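Local coordinates for uncharacterized protein (Pyrococcus furiosus, PDB 4XLZ), which probably removes an acetyl group from N,N'-diacetylchitobiose, as a metal-binding deacetylase of carbohydrate esterase family 14, at residues A188-T202 and Y238-V252. Sequence-based numbering, arbitrary orientation. Where two conformers were deposited one is given.
Sequences ALYYTHKPNYIVDIT and YGEKIGVRYGEGFRV. With CD (cadmium ion), chain J.
A two-stranded antiparallel ribbon joins strand 197-200 to strand 247-250, and a classic beta bulge opens it: Asn196 N and Tyr197 N both donate to Phe250 O, the former at 2.8 Å. Asparagine suits the place beside the bulge because its amide, like a peptide group, can both accept and donate. With CG set between the backbone N and the carbonyl carbon (chi1 51°), OD1 takes Val252 N on an in-plane lone pair at 2.8 Å, while ND2 gives a hydrogen to Val252 O at 2.9 Å. Replacing Asn196 by alanine would remove the amide, and Val252 N and O, with Ile267 O, would probably be left without these partners. Arg251 runs out extended beside it, and NH1 meets Lys194 O in the guanidinium plane at 3.0 Å; NH2 pairs with the C-terminal carboxylate of Ile267. Beyond the bulge, Arg251 also exchanges two backbone bonds with Leu189, which ties the ribbon to an edge strand, 186-190, of the five-stranded parallel sheet. On the side of the ribbon that carries Tyr197 and Val199, the Phe250 ring touches Val199 CG2 with CE2 (3.8 Å) and Tyr190 CB with CE1. On the side of Ile198, its CD1 lies 3.7 Å from Gly249 CA, where a side chain would collide with Pro195 and the Tyr238 ring. Tyr238 OH reaches past Pro195 CG to bond Thr192 O at 2.5 Å, and next door His193 NE2 binds a cadmium ion shared with Asp265 of a neighbouring subunit.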
# COMPACT_ATOMS: atom_id res chain seq x y z
N ALA A 188 -3.42 -30.30 -2.43
CA ALA A 188 -4.82 -30.70 -2.69
C ALA A 188 -5.71 -29.56 -2.27
O ALA A 188 -5.58 -29.06 -1.16
CB ALA A 188 -5.13 -32.02 -1.83
N LEU A 189 -6.66 -29.19 -3.15
CA LEU A 189 -7.53 -28.00 -2.87
C LEU A 189 -8.87 -28.56 -2.36
O LEU A 189 -9.52 -29.36 -3.05
CB LEU A 189 -7.76 -27.19 -4.14
CG LEU A 189 -6.37 -26.70 -4.67
CD1 LEU A 189 -6.78 -25.94 -5.96
CD2 LEU A 189 -5.67 -25.78 -3.68
N TYR A 190 -9.27 -28.07 -1.19
CA TYR A 190 -10.63 -28.42 -0.68
C TYR A 190 -11.55 -27.23 -0.90
O TYR A 190 -11.17 -26.23 -1.48
CB TYR A 190 -10.57 -28.87 0.78
CG TYR A 190 -10.06 -27.86 1.85
CD1 TYR A 190 -8.64 -27.69 2.13
CD2 TYR A 190 -10.96 -27.03 2.51
CE1 TYR A 190 -8.29 -26.78 3.09
CE2 TYR A 190 -10.53 -26.11 3.49
CZ TYR A 190 -9.18 -25.97 3.72
OH TYR A 190 -8.85 -25.06 4.72
N TYR A 191 -12.81 -27.32 -0.44
CA TYR A 191 -13.80 -26.30 -0.75
C TYR A 191 -13.87 -26.08 -2.28
O TYR A 191 -13.74 -24.92 -2.77
CB TYR A 191 -13.55 -24.97 -0.01
CG TYR A 191 -13.84 -24.86 1.48
CD1 TYR A 191 -14.91 -25.57 2.08
CD2 TYR A 191 -13.05 -24.02 2.29
CE1 TYR A 191 -15.18 -25.40 3.41
CE2 TYR A 191 -13.31 -23.83 3.67
CZ TYR A 191 -14.39 -24.57 4.21
OH TYR A 191 -14.69 -24.27 5.47
N THR A 192 -14.01 -27.21 -3.02
CA THR A 192 -13.89 -27.14 -4.50
C THR A 192 -15.14 -27.57 -5.20
O THR A 192 -15.82 -28.54 -4.74
CB THR A 192 -12.68 -27.95 -4.93
OG1 THR A 192 -12.50 -27.76 -6.35
CG2 THR A 192 -12.79 -29.49 -4.64
N HIS A 193 -15.49 -26.83 -6.24
CA HIS A 193 -16.59 -27.23 -7.18
C HIS A 193 -16.08 -28.29 -8.21
O HIS A 193 -16.93 -28.87 -8.92
CB HIS A 193 -17.13 -25.94 -7.84
CG HIS A 193 -18.14 -26.13 -8.95
ND1 HIS A 193 -17.90 -25.67 -10.22
CD2 HIS A 193 -19.40 -26.65 -8.98
CE1 HIS A 193 -18.95 -25.93 -10.99
NE2 HIS A 193 -19.86 -26.54 -10.27
N LYS A 194 -14.75 -28.43 -8.34
CA LYS A 194 -14.23 -29.33 -9.40
C LYS A 194 -13.34 -30.39 -8.78
O LYS A 194 -12.14 -30.53 -9.07
CB LYS A 194 -13.45 -28.51 -10.48
CG LYS A 194 -14.38 -27.61 -11.34
CD LYS A 194 -15.23 -28.47 -12.30
CE LYS A 194 -16.16 -27.60 -13.18
NZ LYS A 194 -16.96 -28.57 -13.96
N PRO A 195 -13.86 -31.21 -7.84
CA PRO A 195 -12.98 -32.18 -7.25
C PRO A 195 -12.65 -33.28 -8.28
O PRO A 195 -13.50 -33.58 -9.16
CB PRO A 195 -13.87 -32.80 -6.11
CG PRO A 195 -15.30 -32.66 -6.70
CD PRO A 195 -15.33 -31.30 -7.44
N ASN A 196 -11.50 -33.87 -8.11
CA ASN A 196 -11.13 -35.06 -8.94
C ASN A 196 -10.69 -36.21 -8.07
O ASN A 196 -10.26 -37.27 -8.61
CB ASN A 196 -10.17 -34.76 -10.08
CG ASN A 196 -8.96 -34.01 -9.64
OD1 ASN A 196 -8.59 -33.99 -8.49
ND2 ASN A 196 -8.27 -33.47 -10.62
N TYR A 197 -10.74 -36.04 -6.77
CA TYR A 197 -10.47 -37.15 -5.84
C TYR A 197 -11.42 -36.99 -4.66
O TYR A 197 -11.49 -35.87 -4.03
CB TYR A 197 -9.02 -37.09 -5.37
CG TYR A 197 -8.72 -38.17 -4.34
CD1 TYR A 197 -8.80 -39.50 -4.77
CD2 TYR A 197 -8.39 -37.88 -2.98
CE1 TYR A 197 -8.54 -40.55 -3.82
CE2 TYR A 197 -8.19 -38.93 -2.04
CZ TYR A 197 -8.24 -40.22 -2.51
OH TYR A 197 -7.92 -41.23 -1.58
N ILE A 198 -12.20 -38.06 -4.32
CA ILE A 198 -13.16 -37.93 -3.22
C ILE A 198 -12.84 -38.99 -2.15
O ILE A 198 -12.53 -40.16 -2.50
CB ILE A 198 -14.60 -38.31 -3.68
CG1 ILE A 198 -14.99 -37.62 -4.94
CG2 ILE A 198 -15.61 -38.19 -2.50
CD1 ILE A 198 -15.08 -36.13 -4.72
N VAL A 199 -12.82 -38.57 -0.89
CA VAL A 199 -12.53 -39.48 0.22
C VAL A 199 -13.91 -39.81 0.84
O VAL A 199 -14.72 -38.91 1.14
CB VAL A 199 -11.70 -38.77 1.24
CG1 VAL A 199 -11.51 -39.64 2.55
CG2 VAL A 199 -10.28 -38.44 0.63
N ASP A 200 -14.16 -41.16 1.00
CA ASP A 200 -15.44 -41.53 1.68
C ASP A 200 -15.32 -41.29 3.17
O ASP A 200 -14.39 -41.85 3.79
CB ASP A 200 -15.64 -43.04 1.37
CG ASP A 200 -16.93 -43.57 2.02
OD1 ASP A 200 -17.68 -42.84 2.63
OD2 ASP A 200 -17.11 -44.83 1.85
N ILE A 201 -16.15 -40.43 3.73
CA ILE A 201 -16.15 -40.15 5.13
C ILE A 201 -17.44 -40.59 5.85
O ILE A 201 -17.71 -40.10 6.97
CB ILE A 201 -15.89 -38.64 5.50
CG1 ILE A 201 -16.92 -37.79 4.87
CG2 ILE A 201 -14.44 -38.25 4.95
CD1 ILE A 201 -17.13 -36.50 5.66
N THR A 202 -18.16 -41.50 5.17
CA THR A 202 -19.50 -41.91 5.69
C THR A 202 -19.40 -42.32 7.17
O THR A 202 -20.19 -41.87 8.04
CB THR A 202 -20.01 -43.02 4.82
OG1 THR A 202 -20.27 -42.53 3.52
CG2 THR A 202 -21.40 -43.46 5.43
N TYR A 238 -20.39 -34.44 -2.70
CA TYR A 238 -19.13 -35.14 -3.01
C TYR A 238 -19.28 -36.68 -3.01
O TYR A 238 -18.78 -37.37 -3.91
CB TYR A 238 -18.08 -34.74 -1.95
CG TYR A 238 -17.63 -33.26 -2.08
CD1 TYR A 238 -17.12 -32.82 -3.29
CD2 TYR A 238 -17.70 -32.42 -0.99
CE1 TYR A 238 -16.76 -31.43 -3.40
CE2 TYR A 238 -17.34 -31.10 -1.07
CZ TYR A 238 -16.82 -30.66 -2.29
OH TYR A 238 -16.43 -29.28 -2.38
N GLY A 239 -19.99 -37.18 -1.98
CA GLY A 239 -20.03 -38.66 -1.88
C GLY A 239 -20.78 -39.26 -3.09
O GLY A 239 -20.35 -40.34 -3.57
N GLU A 240 -21.83 -38.59 -3.59
CA GLU A 240 -22.60 -39.13 -4.75
C GLU A 240 -21.72 -39.34 -5.99
O GLU A 240 -21.89 -40.28 -6.78
CB GLU A 240 -23.76 -38.26 -5.01
CG GLU A 240 -24.80 -38.91 -5.91
CD GLU A 240 -26.11 -38.13 -5.90
OE1 GLU A 240 -26.41 -37.41 -6.87
OE2 GLU A 240 -26.80 -38.20 -4.84
N LYS A 241 -20.62 -38.57 -6.09
CA LYS A 241 -19.71 -38.69 -7.25
C LYS A 241 -18.94 -40.02 -7.25
O LYS A 241 -18.42 -40.39 -8.28
CB LYS A 241 -18.70 -37.51 -7.23
CG LYS A 241 -19.39 -36.20 -7.53
CD LYS A 241 -18.28 -35.00 -7.56
CE LYS A 241 -19.12 -33.67 -7.60
NZ LYS A 241 -20.25 -33.59 -8.60
N ILE A 242 -18.81 -40.68 -6.12
CA ILE A 242 -18.16 -41.99 -6.06
C ILE A 242 -19.14 -43.08 -5.47
O ILE A 242 -18.67 -44.18 -5.02
CB ILE A 242 -16.80 -41.99 -5.28
CG1 ILE A 242 -16.98 -41.51 -3.80
CG2 ILE A 242 -15.76 -41.16 -6.10
CD1 ILE A 242 -15.81 -41.87 -2.84
N GLY A 243 -20.40 -42.73 -5.48
CA GLY A 243 -21.45 -43.75 -4.99
C GLY A 243 -21.42 -44.10 -3.49
O GLY A 243 -21.79 -45.25 -3.10
N VAL A 244 -20.97 -43.15 -2.63
CA VAL A 244 -21.02 -43.29 -1.18
C VAL A 244 -21.89 -42.18 -0.61
O VAL A 244 -22.27 -41.21 -1.27
CB VAL A 244 -19.57 -43.34 -0.50
CG1 VAL A 244 -18.66 -44.34 -1.11
CG2 VAL A 244 -18.94 -41.88 -0.51
N ARG A 245 -22.35 -42.39 0.63
CA ARG A 245 -23.29 -41.44 1.24
C ARG A 245 -22.59 -40.03 1.44
O ARG A 245 -23.20 -39.08 1.05
CB ARG A 245 -23.79 -41.95 2.60
CG ARG A 245 -24.96 -41.19 3.08
CD ARG A 245 -25.44 -41.74 4.43
NE ARG A 245 -26.66 -41.04 4.79
CZ ARG A 245 -27.20 -41.05 6.06
NH1 ARG A 245 -28.36 -40.39 6.28
NH2 ARG A 245 -26.62 -41.63 7.15
N TYR A 246 -21.46 -40.04 2.13
CA TYR A 246 -20.81 -38.75 2.50
C TYR A 246 -19.37 -38.83 2.04
O TYR A 246 -18.62 -39.76 2.34
CB TYR A 246 -20.84 -38.59 4.03
CG TYR A 246 -22.24 -38.51 4.60
CD1 TYR A 246 -23.21 -37.68 4.00
CD2 TYR A 246 -22.49 -39.16 5.79
CE1 TYR A 246 -24.52 -37.55 4.62
CE2 TYR A 246 -23.76 -39.05 6.40
CZ TYR A 246 -24.74 -38.27 5.82
OH TYR A 246 -26.01 -38.05 6.30
N GLY A 247 -18.97 -37.75 1.32
CA GLY A 247 -17.57 -37.66 0.85
C GLY A 247 -17.03 -36.23 1.10
O GLY A 247 -17.73 -35.29 1.37
N GLU A 248 -15.69 -36.22 1.11
CA GLU A 248 -14.96 -34.90 1.02
C GLU A 248 -14.18 -34.87 -0.29
O GLU A 248 -13.51 -35.79 -0.66
CB GLU A 248 -13.97 -34.78 2.19
CG GLU A 248 -14.75 -34.41 3.48
CD GLU A 248 -13.89 -34.44 4.75
OE1 GLU A 248 -12.75 -34.83 4.66
OE2 GLU A 248 -14.47 -34.04 5.79
N GLY A 249 -14.36 -33.72 -1.00
CA GLY A 249 -13.72 -33.63 -2.28
C GLY A 249 -12.46 -32.74 -2.31
O GLY A 249 -12.40 -31.74 -1.56
N PHE A 250 -11.57 -33.14 -3.21
CA PHE A 250 -10.27 -32.42 -3.35
C PHE A 250 -10.02 -32.34 -4.83
O PHE A 250 -10.30 -33.23 -5.65
CB PHE A 250 -9.15 -33.24 -2.70
CG PHE A 250 -9.36 -33.40 -1.25
CD1 PHE A 250 -8.97 -32.43 -0.31
CD2 PHE A 250 -10.01 -34.60 -0.76
CE1 PHE A 250 -9.25 -32.54 1.05
CE2 PHE A 250 -10.30 -34.68 0.61
CZ PHE A 250 -9.91 -33.69 1.55
N ARG A 251 -9.34 -31.23 -5.20
CA ARG A 251 -8.82 -31.14 -6.54
C ARG A 251 -7.30 -31.19 -6.48
O ARG A 251 -6.64 -30.49 -5.75
CB ARG A 251 -9.22 -29.80 -7.25
CG ARG A 251 -8.75 -29.79 -8.69
CD ARG A 251 -9.28 -28.58 -9.43
NE ARG A 251 -8.81 -28.63 -10.83
CZ ARG A 251 -9.36 -29.39 -11.75
NH1 ARG A 251 -10.45 -30.15 -11.47
NH2 ARG A 251 -8.85 -29.33 -13.03
N VAL A 252 -6.80 -32.17 -7.25
CA VAL A 252 -5.35 -32.39 -7.33
C VAL A 252 -4.94 -32.33 -8.77
O VAL A 252 -5.66 -32.84 -9.66
CB VAL A 252 -4.92 -33.79 -6.71
CG1 VAL A 252 -3.41 -34.00 -6.79
CG2 VAL A 252 -5.43 -33.94 -5.24
CD CD J . -21.89 -26.96 -11.10
O HOH W 1 -13.89 -29.98 -0.25
O HOH W 2 -20.40 -26.29 -12.61
O HOH W 3 -22.76 -27.61 -13.10
O HOH W 4 -22.59 -28.50 -9.37